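Long-range contacts in major capsid protein (Human herpesvirus 1, PDB 1NO7), which serves as the main building block of the herpes simplex virus capsid shell and is represented here by its large protease-resistant upper domain: residues A[51-56]-A[523-528]; A[507-512]-A[539-544]; A[34-39]-A[60-65]. All coordinates share one frame; numbering follows the deposited sequence.

Contact 1: residues A[51-56]-A[523-528]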
ATOM      1  N   MET A  51       5.376  16.775   2.608  1.00 80.80           N
ATOM      2  CA  MET A  51       3.977  16.706   3.009  1.00 80.80           C
ATOM      3  C   MET A  51       3.778  16.406   4.495  1.00 80.80           C
ATOM      4  O   MET A  51       3.392  17.274   5.276  1.00 80.80           O
ATOM      5  CB  MET A  51       3.309  15.629   2.170  1.00 47.70           C
ATOM      6  CG  MET A  51       1.817  15.628   2.196  1.00 47.70           C
ATOM      7  SD  MET A  51       1.301  14.693   0.756  1.00 47.70           S
ATOM      8  CE  MET A  51       1.665  15.932  -0.584  1.00 47.70           C
ATOM      9  N   GLN A  52       4.041  15.163   4.869  1.00 37.87           N
ATOM     10  CA  GLN A  52       3.913  14.706   6.251  1.00 37.87           C
ATOM     11  C   GLN A  52       4.459  15.667   7.317  1.00 37.87           C
ATOM     12  O   GLN A  52       3.970  15.679   8.455  1.00 37.87           O
ATOM     13  CB  GLN A  52       4.612  13.355   6.407  1.00 53.96           C
ATOM     14  CG  GLN A  52       3.749  12.237   6.975  1.00 53.96           C
ATOM     15  CD  GLN A  52       3.443  12.391   8.451  1.00 53.96           C
ATOM     16  OE1 GLN A  52       4.238  12.958   9.220  1.00 53.96           O
ATOM     17  NE2 GLN A  52       2.293  11.867   8.863  1.00 53.96           N
ATOM     18  N   GLN A  53       5.486  16.447   6.977  1.00 66.43           N
ATOM     19  CA  GLN A  53       6.064  17.385   7.947  1.00 66.43           C
ATOM     20  C   GLN A  53       5.268  18.677   7.987  1.00 66.43           C
ATOM     21  O   GLN A  53       4.944  19.188   9.060  1.00 66.43           O
ATOM     22  CB  GLN A  53       7.528  17.690   7.613  1.00 96.97           C
ATOM     23  CG  GLN A  53       8.495  17.007   8.559  1.00 96.97           C
ATOM     24  CD  GLN A  53       8.004  17.054   9.997  1.00 96.97           C
ATOM     25  OE1 GLN A  53       7.714  18.124  10.533  1.00 96.97           O
ATOM     26  NE2 GLN A  53       7.903  15.891  10.627  1.00 96.97           N
ATOM     27  N   LEU A  54       4.965  19.199   6.806  1.00 98.68           N
ATOM     28  CA  LEU A  54       4.181  20.411   6.680  1.00 98.68           C
ATOM     29  C   LEU A  54       2.929  20.229   7.543  1.00 98.68           C
ATOM     30  O   LEU A  54       2.376  21.204   8.069  1.00 98.68           O
ATOM     31  CB  LEU A  54       3.802  20.593   5.213  1.00 91.39           C
ATOM     32  CG  LEU A  54       2.917  21.765   4.817  1.00 91.39           C
ATOM     33  CD1 LEU A  54       3.575  23.063   5.264  1.00 91.39           C
ATOM     34  CD2 LEU A  54       2.683  21.720   3.308  1.00 91.39           C
ATOM     35  N   PHE A  55       2.519  18.966   7.680  1.00 50.21           N
ATOM     36  CA  PHE A  55       1.347  18.544   8.459  1.00 50.21           C
ATOM     37  C   PHE A  55       1.558  18.722   9.970  1.00 50.21           C
ATOM     38  O   PHE A  55       0.928  19.583  10.588  1.00 50.21           O
ATOM     39  CB  PHE A  55       1.034  17.075   8.102  1.00 71.78           C
ATOM     40  CG  PHE A  55      -0.034  16.412   8.954  1.00 71.78           C
ATOM     41  CD1 PHE A  55      -0.980  17.151   9.652  1.00 71.78           C
ATOM     42  CD2 PHE A  55      -0.115  15.019   9.002  1.00 71.78           C
ATOM     43  CE1 PHE A  55      -1.990  16.509  10.381  1.00 71.78           C
ATOM     44  CE2 PHE A  55      -1.116  14.373   9.725  1.00 71.78           C
ATOM     45  CZ  PHE A  55      -2.053  15.117  10.414  1.00 71.78           C
ATOM     46  N   LEU A  56       2.450  17.931  10.561  1.00 51.93           N
ATOM     47  CA  LEU A  56       2.706  18.023  12.001  1.00 51.93           C
ATOM     48  C   LEU A  56       3.193  19.392  12.481  1.00 51.93           C
ATOM     49  O   LEU A  56       3.514  19.560  13.663  1.00 51.93           O
ATOM     50  CB  LEU A  56       3.732  16.970  12.436  1.00 41.19           C
ATOM     51  CG  LEU A  56       3.502  15.549  11.928  1.00 41.19           C
ATOM     52  CD1 LEU A  56       4.451  14.596  12.640  1.00 41.19           C
ATOM     53  CD2 LEU A  56       2.048  15.157  12.173  1.00 41.19           C
ATOM     54  N   ALA A 523      10.361   8.944  13.263  1.00 77.75           N
ATOM     55  CA  ALA A 523      10.797   9.586  12.026  1.00 77.75           C
ATOM     56  C   ALA A 523      11.837  10.662  12.354  1.00 77.75           C
ATOM     57  O   ALA A 523      12.085  10.961  13.521  1.00 77.75           O
ATOM     58  CB  ALA A 523       9.597  10.204  11.308  1.00 61.40           C
ATOM     59  N   PRO A 524      12.458  11.261  11.325  1.00 56.55           N
ATOM     60  CA  PRO A 524      13.473  12.302  11.524  1.00 56.55           C
ATOM     61  C   PRO A 524      13.035  13.532  12.318  1.00 56.55           C
ATOM     62  O   PRO A 524      13.488  13.734  13.445  1.00 56.55           O
ATOM     63  CB  PRO A 524      13.889  12.650  10.096  1.00100.97           C
ATOM     64  CG  PRO A 524      12.660  12.326   9.286  1.00100.97           C
ATOM     65  CD  PRO A 524      12.248  11.013   9.888  1.00100.97           C
ATOM     66  N   ASN A 525      12.162  14.353  11.738  1.00 84.98           N
ATOM     67  CA  ASN A 525      11.687  15.567  12.411  1.00 84.98           C
ATOM     68  C   ASN A 525      10.314  15.410  13.073  1.00 84.98           C
ATOM     69  O   ASN A 525       9.379  16.147  12.751  1.00 84.98           O
ATOM     70  CB  ASN A 525      11.605  16.726  11.414  1.00166.21           C
ATOM     71  CG  ASN A 525      12.899  16.950  10.671  1.00166.21           C
ATOM     72  OD1 ASN A 525      13.954  17.122  11.279  1.00166.21           O
ATOM     73  ND2 ASN A 525      12.825  16.960   9.343  1.00166.21           N
ATOM     74  N   PHE A 526      10.189  14.473  14.006  1.00 70.83           N
ATOM     75  CA  PHE A 526       8.906  14.259  14.662  1.00 70.83           C
ATOM     76  C   PHE A 526       8.771  15.026  15.978  1.00 70.83           C
ATOM     77  O   PHE A 526       9.493  14.754  16.942  1.00 70.83           O
ATOM     78  CB  PHE A 526       8.688  12.765  14.916  1.00 59.06           C
ATOM     79  CG  PHE A 526       7.320  12.438  15.448  1.00 59.06           C
ATOM     80  CD1 PHE A 526       6.183  12.680  14.674  1.00 59.06           C
ATOM     81  CD2 PHE A 526       7.163  11.926  16.735  1.00 59.06           C
ATOM     82  CE1 PHE A 526       4.904  12.420  15.170  1.00 59.06           C
ATOM     83  CE2 PHE A 526       5.884  11.660  17.246  1.00 59.06           C
ATOM     84  CZ  PHE A 526       4.746  11.912  16.454  1.00 59.06           C
ATOM     85  N   PRO A 527       7.830  15.992  16.034  1.00 75.53           N
ATOM     86  CA  PRO A 527       7.599  16.804  17.239  1.00 75.53           C
ATOM     87  C   PRO A 527       7.458  15.907  18.456  1.00 75.53           C
ATOM     88  O   PRO A 527       6.469  15.197  18.599  1.00 75.53           O
ATOM     89  CB  PRO A 527       6.302  17.545  16.922  1.00 37.25           C
ATOM     90  CG  PRO A 527       6.365  17.714  15.414  1.00 37.25           C
ATOM     91  CD  PRO A 527       6.864  16.336  14.972  1.00 37.25           C
ATOM     92  N   PRO A 528       8.447  15.933  19.352  1.00 87.87           N
ATOM     93  CA  PRO A 528       8.446  15.117  20.568  1.00 87.87           C
ATOM     94  C   PRO A 528       7.188  15.321  21.417  1.00 87.87           C
ATOM     95  O   PRO A 528       6.871  14.503  22.288  1.00 87.87           O
ATOM     96  CB  PRO A 528       9.711  15.572  21.275  1.00 68.26           C
ATOM     97  CG  PRO A 528       9.767  17.030  20.902  1.00 68.26           C
ATOM     98  CD  PRO A 528       9.482  16.976  19.426  1.00 68.26           C
TER

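Contact 2: residues A[507-512]-A[539-544]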
ATOM      1  N   PRO A 507       8.436   8.175   5.806  1.00 45.92           N
ATOM      2  CA  PRO A 507       7.082   7.823   6.259  1.00 45.92           C
ATOM      3  C   PRO A 507       6.063   8.810   5.729  1.00 45.92           C
ATOM      4  O   PRO A 507       6.293  10.027   5.766  1.00 45.92           O
ATOM      5  CB  PRO A 507       7.191   7.910   7.781  1.00 40.40           C
ATOM      6  CG  PRO A 507       8.594   7.503   8.043  1.00 40.40           C
ATOM      7  CD  PRO A 507       9.349   8.272   6.962  1.00 40.40           C
ATOM      8  N   LEU A 508       4.942   8.289   5.243  1.00 25.45           N
ATOM      9  CA  LEU A 508       3.877   9.138   4.718  1.00 25.45           C
ATOM     10  C   LEU A 508       2.630   8.271   4.552  1.00 25.45           C
ATOM     11  O   LEU A 508       2.342   7.812   3.432  1.00 25.45           O
ATOM     12  CB  LEU A 508       4.288   9.715   3.368  1.00 24.58           C
ATOM     13  CG  LEU A 508       3.262  10.640   2.723  1.00 24.58           C
ATOM     14  CD1 LEU A 508       3.766  12.093   2.820  1.00 24.58           C
ATOM     15  CD2 LEU A 508       3.045  10.247   1.250  1.00 24.58           C
ATOM     16  N   PRO A 509       1.871   8.037   5.659  1.00 36.21           N
ATOM     17  CA  PRO A 509       0.653   7.213   5.650  1.00 36.21           C
ATOM     18  C   PRO A 509      -0.460   7.777   4.771  1.00 36.21           C
ATOM     19  O   PRO A 509      -0.835   8.949   4.910  1.00 36.21           O
ATOM     20  CB  PRO A 509       0.238   7.178   7.125  1.00 35.31           C
ATOM     21  CG  PRO A 509       1.498   7.499   7.867  1.00 35.31           C
ATOM     22  CD  PRO A 509       2.088   8.584   7.011  1.00 35.31           C
ATOM     23  N   VAL A 510      -0.978   6.946   3.867  1.00 49.70           N
ATOM     24  CA  VAL A 510      -2.063   7.372   2.988  1.00 49.70           C
ATOM     25  C   VAL A 510      -3.402   7.000   3.613  1.00 49.70           C
ATOM     26  O   VAL A 510      -4.455   7.473   3.170  1.00 49.70           O
ATOM     27  CB  VAL A 510      -2.006   6.674   1.611  1.00 37.46           C
ATOM     28  CG1 VAL A 510      -0.818   7.167   0.840  1.00 37.46           C
ATOM     29  CG2 VAL A 510      -1.931   5.161   1.785  1.00 37.46           C
ATOM     30  N   HIS A 511      -3.367   6.166   4.649  1.00 32.37           N
ATOM     31  CA  HIS A 511      -4.604   5.723   5.263  1.00 32.37           C
ATOM     32  C   HIS A 511      -4.416   5.121   6.660  1.00 32.37           C
ATOM     33  O   HIS A 511      -3.422   4.442   6.938  1.00 32.37           O
ATOM     34  CB  HIS A 511      -5.267   4.721   4.325  1.00 65.04           C
ATOM     35  CG  HIS A 511      -6.605   4.264   4.788  1.00 65.04           C
ATOM     36  ND1 HIS A 511      -6.762   3.315   5.774  1.00 65.04           N
ATOM     37  CD2 HIS A 511      -7.852   4.639   4.420  1.00 65.04           C
ATOM     38  CE1 HIS A 511      -8.051   3.125   5.992  1.00 65.04           C
ATOM     39  NE2 HIS A 511      -8.734   3.916   5.184  1.00 65.04           N
ATOM     40  N   ALA A 512      -5.380   5.386   7.540  1.00 37.69           N
ATOM     41  CA  ALA A 512      -5.338   4.912   8.923  1.00 37.69           C
ATOM     42  C   ALA A 512      -4.839   3.474   8.995  1.00 37.69           C
ATOM     43  O   ALA A 512      -4.089   3.118   9.906  1.00 37.69           O
ATOM     44  CB  ALA A 512      -6.728   5.017   9.546  1.00136.49           C
ATOM     45  N   LEU A 539      -1.985   9.150  12.152  1.00 49.47           N
ATOM     46  CA  LEU A 539      -1.611  10.478  11.648  1.00 49.47           C
ATOM     47  C   LEU A 539      -1.687  10.701  10.137  1.00 49.47           C
ATOM     48  O   LEU A 539      -0.852  11.419   9.582  1.00 49.47           O
ATOM     49  CB  LEU A 539      -0.190  10.844  12.108  1.00 36.81           C
ATOM     50  CG  LEU A 539       0.052  11.158  13.588  1.00 36.81           C
ATOM     51  CD1 LEU A 539      -0.986  12.175  14.018  1.00 36.81           C
ATOM     52  CD2 LEU A 539      -0.020   9.884  14.453  1.00 36.81           C
ATOM     53  N   VAL A 540      -2.675  10.114   9.470  1.00 39.15           N
ATOM     54  CA  VAL A 540      -2.798  10.310   8.023  1.00 39.15           C
ATOM     55  C   VAL A 540      -3.024  11.785   7.647  1.00 39.15           C
ATOM     56  O   VAL A 540      -4.069  12.363   7.970  1.00 39.15           O
ATOM     57  CB  VAL A 540      -3.958   9.477   7.443  1.00 45.76           C
ATOM     58  CG1 VAL A 540      -4.184   9.832   5.971  1.00 45.76           C
ATOM     59  CG2 VAL A 540      -3.646   7.990   7.589  1.00 45.76           C
ATOM     60  N   PRO A 541      -2.051  12.402   6.943  1.00 29.02           N
ATOM     61  CA  PRO A 541      -2.086  13.801   6.498  1.00 29.02           C
ATOM     62  C   PRO A 541      -3.421  14.233   5.907  1.00 29.02           C
ATOM     63  O   PRO A 541      -3.933  13.612   4.965  1.00 29.02           O
ATOM     64  CB  PRO A 541      -0.974  13.852   5.457  1.00 54.52           C
ATOM     65  CG  PRO A 541       0.024  12.916   6.012  1.00 54.52           C
ATOM     66  CD  PRO A 541      -0.841  11.737   6.425  1.00 54.52           C
ATOM     67  N   PRO A 542      -4.002  15.317   6.446  1.00 45.75           N
ATOM     68  CA  PRO A 542      -5.285  15.787   5.921  1.00 45.75           C
ATOM     69  C   PRO A 542      -5.221  15.985   4.416  1.00 45.75           C
ATOM     70  O   PRO A 542      -6.254  16.025   3.756  1.00 45.75           O
ATOM     71  CB  PRO A 542      -5.523  17.094   6.678  1.00 51.81           C
ATOM     72  CG  PRO A 542      -4.143  17.547   7.032  1.00 51.81           C
ATOM     73  CD  PRO A 542      -3.472  16.255   7.447  1.00 51.81           C
ATOM     74  N   ALA A 543      -4.013  16.101   3.871  1.00 47.55           N
ATOM     75  CA  ALA A 543      -3.851  16.274   2.427  1.00 47.55           C
ATOM     76  C   ALA A 543      -4.168  14.956   1.703  1.00 47.55           C
ATOM     77  O   ALA A 543      -4.517  14.950   0.514  1.00 47.55           O
ATOM     78  CB  ALA A 543      -2.420  16.726   2.106  1.00 78.53           C
ATOM     79  N   LEU A 544      -4.059  13.848   2.438  1.00 47.87           N
ATOM     80  CA  LEU A 544      -4.301  12.512   1.892  1.00 47.87           C
ATOM     81  C   LEU A 544      -5.652  11.928   2.279  1.00 47.87           C
ATOM     82  O   LEU A 544      -5.926  10.759   1.997  1.00 47.87           O
ATOM     83  CB  LEU A 544      -3.194  11.551   2.350  1.00 44.42           C
ATOM     84  CG  LEU A 544      -1.804  11.647   1.704  1.00 44.42           C
ATOM     85  CD1 LEU A 544      -0.729  11.132   2.659  1.00 44.42           C
ATOM     86  CD2 LEU A 544      -1.814  10.854   0.404  1.00 44.42           C
TER

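Contact 3: residues A[34-39]-A[60-65]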
ATOM      1  N   ALA A  34     -14.146  22.055  19.367  1.00120.93           N
ATOM      2  CA  ALA A  34     -14.027  20.649  18.878  1.00120.93           C
ATOM      3  C   ALA A  34     -12.735  20.443  18.093  1.00120.93           C
ATOM      4  O   ALA A  34     -12.061  21.409  17.728  1.00120.93           O
ATOM      5  CB  ALA A  34     -15.222  20.309  18.007  1.00 44.10           C
ATOM      6  N   ASN A  35     -12.393  19.182  17.832  1.00 71.92           N
ATOM      7  CA  ASN A  35     -11.179  18.858  17.084  1.00 71.92           C
ATOM      8  C   ASN A  35     -11.523  18.285  15.711  1.00 71.92           C
ATOM      9  O   ASN A  35     -11.860  17.106  15.582  1.00 71.92           O
ATOM     10  CB  ASN A  35     -10.327  17.862  17.858  1.00 55.05           C
ATOM     11  CG  ASN A  35      -8.970  17.680  17.242  1.00 55.05           C
ATOM     12  OD1 ASN A  35      -8.103  17.021  17.811  1.00 55.05           O
ATOM     13  ND2 ASN A  35      -8.771  18.267  16.063  1.00 55.05           N
ATOM     14  N   PRO A  36     -11.397  19.116  14.662  1.00 51.74           N
ATOM     15  CA  PRO A  36     -11.682  18.808  13.256  1.00 51.74           C
ATOM     16  C   PRO A  36     -10.756  17.848  12.544  1.00 51.74           C
ATOM     17  O   PRO A  36     -10.919  17.637  11.338  1.00 51.74           O
ATOM     18  CB  PRO A  36     -11.648  20.181  12.596  1.00 48.85           C
ATOM     19  CG  PRO A  36     -10.499  20.806  13.291  1.00 48.85           C
ATOM     20  CD  PRO A  36     -10.739  20.434  14.764  1.00 48.85           C
ATOM     21  N   TYR A  37      -9.803  17.257  13.262  1.00 56.73           N
ATOM     22  CA  TYR A  37      -8.870  16.358  12.602  1.00 56.73           C
ATOM     23  C   TYR A  37      -9.552  15.410  11.621  1.00 56.73           C
ATOM     24  O   TYR A  37      -9.427  15.574  10.406  1.00 56.73           O
ATOM     25  CB  TYR A  37      -8.046  15.553  13.607  1.00 51.55           C
ATOM     26  CG  TYR A  37      -6.959  14.700  12.953  1.00 51.55           C
ATOM     27  CD1 TYR A  37      -6.171  13.825  13.716  1.00 51.55           C
ATOM     28  CD2 TYR A  37      -6.750  14.729  11.563  1.00 51.55           C
ATOM     29  CE1 TYR A  37      -5.214  12.999  13.115  1.00 51.55           C
ATOM     30  CE2 TYR A  37      -5.797  13.907  10.947  1.00 51.55           C
ATOM     31  CZ  TYR A  37      -5.035  13.041  11.728  1.00 51.55           C
ATOM     32  OH  TYR A  37      -4.131  12.191  11.115  1.00 51.55           O
ATOM     33  N   GLY A  38     -10.276  14.423  12.120  1.00 40.37           N
ATOM     34  CA  GLY A  38     -10.914  13.502  11.195  1.00 40.37           C
ATOM     35  C   GLY A  38     -11.899  14.159  10.237  1.00 40.37           C
ATOM     36  O   GLY A  38     -12.261  13.577   9.211  1.00 40.37           O
ATOM     37  N   ALA A  39     -12.321  15.380  10.550  1.00 46.52           N
ATOM     38  CA  ALA A  39     -13.308  16.074   9.733  1.00 46.52           C
ATOM     39  C   ALA A  39     -12.788  16.792   8.502  1.00 46.52           C
ATOM     40  O   ALA A  39     -13.450  16.781   7.461  1.00 46.52           O
ATOM     41  CB  ALA A  39     -14.093  17.053  10.598  1.00153.87           C
ATOM     42  N   GLY A  60      -0.052  20.626  15.018  1.00 74.38           N
ATOM     43  CA  GLY A  60       0.565  20.165  16.246  1.00 74.38           C
ATOM     44  C   GLY A  60      -0.297  20.560  17.428  1.00 74.38           C
ATOM     45  O   GLY A  60      -0.458  19.810  18.396  1.00 74.38           O
ATOM     46  N   GLN A  61      -0.861  21.758  17.335  1.00 68.36           N
ATOM     47  CA  GLN A  61      -1.712  22.282  18.386  1.00 68.36           C
ATOM     48  C   GLN A  61      -3.070  21.621  18.276  1.00 68.36           C
ATOM     49  O   GLN A  61      -3.487  20.897  19.183  1.00 68.36           O
ATOM     50  CB  GLN A  61      -1.854  23.793  18.232  1.00164.99           C
ATOM     51  CG  GLN A  61      -0.524  24.514  18.177  1.00164.99           C
ATOM     52  CD  GLN A  61      -0.685  25.996  17.937  1.00164.99           C
ATOM     53  OE1 GLN A  61      -1.279  26.706  18.749  1.00164.99           O
ATOM     54  NE2 GLN A  61      -0.159  26.476  16.813  1.00164.99           N
ATOM     55  N   ARG A  62      -3.746  21.871  17.156  1.00 71.72           N
ATOM     56  CA  ARG A  62      -5.063  21.305  16.904  1.00 71.72           C
ATOM     57  C   ARG A  62      -5.195  19.880  17.448  1.00 71.72           C
ATOM     58  O   ARG A  62      -6.250  19.504  17.970  1.00 71.72           O
ATOM     59  CB  ARG A  62      -5.345  21.301  15.408  1.00 96.21           C
ATOM     60  CG  ARG A  62      -5.393  22.673  14.778  1.00 96.21           C
ATOM     61  CD  ARG A  62      -5.418  22.529  13.265  1.00 96.21           C
ATOM     62  NE  ARG A  62      -5.646  23.788  12.560  1.00 96.21           N
ATOM     63  CZ  ARG A  62      -6.810  24.434  12.522  1.00 96.21           C
ATOM     64  NH1 ARG A  62      -7.875  23.948  13.155  1.00 96.21           N
ATOM     65  NH2 ARG A  62      -6.913  25.566  11.837  1.00 96.21           N
ATOM     66  N   LEU A  63      -4.118  19.101  17.340  1.00 74.87           N
ATOM     67  CA  LEU A  63      -4.107  17.710  17.800  1.00 74.87           C
ATOM     68  C   LEU A  63      -3.936  17.520  19.304  1.00 74.87           C
ATOM     69  O   LEU A  63      -4.795  16.937  19.956  1.00 74.87           O
ATOM     70  CB  LEU A  63      -3.009  16.920  17.077  1.00 64.80           C
ATOM     71  CG  LEU A  63      -3.100  16.787  15.551  1.00 64.80           C
ATOM     72  CD1 LEU A  63      -1.787  16.232  15.021  1.00 64.80           C
ATOM     73  CD2 LEU A  63      -4.263  15.888  15.165  1.00 64.80           C
ATOM     74  N   ALA A  64      -2.824  17.995  19.851  1.00 76.99           N
ATOM     75  CA  ALA A  64      -2.559  17.850  21.278  1.00 76.99           C
ATOM     76  C   ALA A  64      -3.624  18.524  22.147  1.00 76.99           C
ATOM     77  O   ALA A  64      -3.845  18.128  23.298  1.00 76.99           O
ATOM     78  CB  ALA A  64      -1.185  18.416  21.606  1.00149.96           C
ATOM     79  N   HIS A  65      -4.280  19.538  21.591  1.00129.94           N
ATOM     80  CA  HIS A  65      -5.314  20.268  22.314  1.00129.94           C
ATOM     81  C   HIS A  65      -6.603  19.461  22.419  1.00129.94           C
ATOM     82  O   HIS A  65      -6.737  18.609  23.301  1.00129.94           O
ATOM     83  CB  HIS A  65      -5.594  21.608  21.628  1.00166.32           C
ATOM     84  CG  HIS A  65      -6.577  22.467  22.359  1.00166.32           C
ATOM     85  ND1 HIS A  65      -7.906  22.129  22.496  1.00166.32           N
ATOM     86  CD2 HIS A  65      -6.421  23.644  23.009  1.00166.32           C
ATOM     87  CE1 HIS A  65      -8.527  23.060  23.196  1.00166.32           C
ATOM     88  NE2 HIS A  65      -7.647  23.991  23.521  1.00166.32           N
TER

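Contact 1: residues A[51-56]-A[523-528]
Leu56 of helix 48-56 meets Phe526 and Pro527 of the loop 523-528, and its side chain is the one to follow. CB sits against the proline ring, 4.0 Å from Pro527 CG and only slightly farther from the neighbouring CD. At CG the chain forks, with CG beside the backbone N and opposite the carbonyl carbon (chi1 -47°). One branch goes across the contact: Leu56 CD1 reaches Pro527 CD at 3.8 Å and comes up to the edge of the Phe526 ring, near the ring plane, on the side of that ring's CD1 and CE1. The other branch stays on its own helix, where CD2 lies 3.8 Å above a face of the Phe55 ring, displaced toward the rim.

The Phe526 ring is brought to this place by a first torsion that sets CG opposite the backbone N (chi1 -173°). Arg531 and Ser534 of helix 531-534 and Ala521 of helix 517-521 also touch it, so the ring is shared between Leu56 and the two helices that flank the loop.

One helical turn earlier, Gln53 lays its amide across Asn525, the two side chains crossing at about a right angle. Gln53 NE2 comes within 2.6 Å of Asn525 O, but the angle is too poor for a hydrogen bond; the amide oxygen of Gln53 has a weak one from Asn57. Asn525 is exposed and poorly ordered, so the detail of this polar approach is less certain than that of the Leu56 packing.

The whole is helix 48-56 packed against the proline-containing connection between helices 517-521 and 531-534, a long-range join within the alpha-plus-beta upper domain of VP5.

Contact 2: residues A[507-512]-A[539-544]
Pro509 O faces three residues of 539-544: Val540 CG1 stands 3.6 Å from it, and Pro541 CD and Leu544 CD1 are its other neighbours. Among the atoms of 539-544 it meets only carbons, and no hydrogen bond spans the two segments.

Val540 straddles the other loop. Its CG1, opposite the backbone N (chi1 173°), lies between Pro509 O and Val510 O, 3.7 Å from the latter, while CG2 goes to the flank of the Pro509 ring, though this methyl is modelled too close to the backbone of His511 for its exact place to be trusted. Leu544 closes the other end with both methyls. Leu544 CD1 meets Leu508 CG at 4.0 Å, the two leucines crossing at about a right angle, and Leu544 CD2 touches Val510 CG1 at 3.8 Å. A hydrogen bond from Leu544 N to Pro541 O, modelled implausibly short, spans the turn within 539-544.

The polar atoms of His511 find partners beyond the pair: ND1 bonds to Leu513 N and NE2 to Ile552 O. Thr377 holds the backbone of Leu508. Met51, Gln52 and Phe55 of helix 48-56 cover part of the two loops.

Two irregular loops, both containing prolines, thus pack against each other in a buried contact, joining the chain after strand 505-507 to the connection leading toward helix 554-562.

Contact 3: residues A[34-39]-A[60-65]
The loop 34-39 runs beside helix 60-64, with Asn35 CA 6.6 Å from Arg62 CA and Tyr37 CA 7.2 Å from Leu63 CA. Asn35 turns its side chain toward the carbonyl of Arg62, bringing Asn35 CG within 3.4 Å of Arg62 O; CG lies opposite its own backbone N (chi1 -170°), which carries the amide out to the helix.

Next along the chain, Pro36 and Arg62 cross at about a right angle, and Pro36 CG is 4.1 Å from Arg62 NH1. The arginine, extended from CG to NE, takes its polar end elsewhere: NH2 bonds to Pro114 O, and the guanidinium makes a cation-pi contact with Trp59. On the buried side Leu63 CD2 approaches the Tyr37 ring obliquely, in a spot modelled too tightly for distances to be trusted. The tyrosine hydroxyl lies between Pro538 O, its stronger partner, and Val540 O, which can share the one proton, and Trp70 meets the ring edge-to-face.

Chemically, then, the two segments share apolar and close polar approaches, while Tyr37 and Arg62 have polar partners in other parts of the chain and so tie this contact to them.

Contact 2 is the buried one and the nearest of the three to the centre of the chain; contacts 1 and 3 lie farther out and are partly buried, each involving polar, partly exposed residues. Helix 48-56 supplies one side of contact 1 and covers contact 2, with Phe55 packing on Pro541 and Pro542. Helix 60-64, next in the chain, belongs to contact 3, whose Tyr37 hydroxyl reaches the 539-544 loop. Chemistry follows place: aliphatic groups around backbone carbonyls in contact 2, a leucine against ring and proline in contact 1, and mixed amide, guanidinium and aromatic neighbours in contact 3.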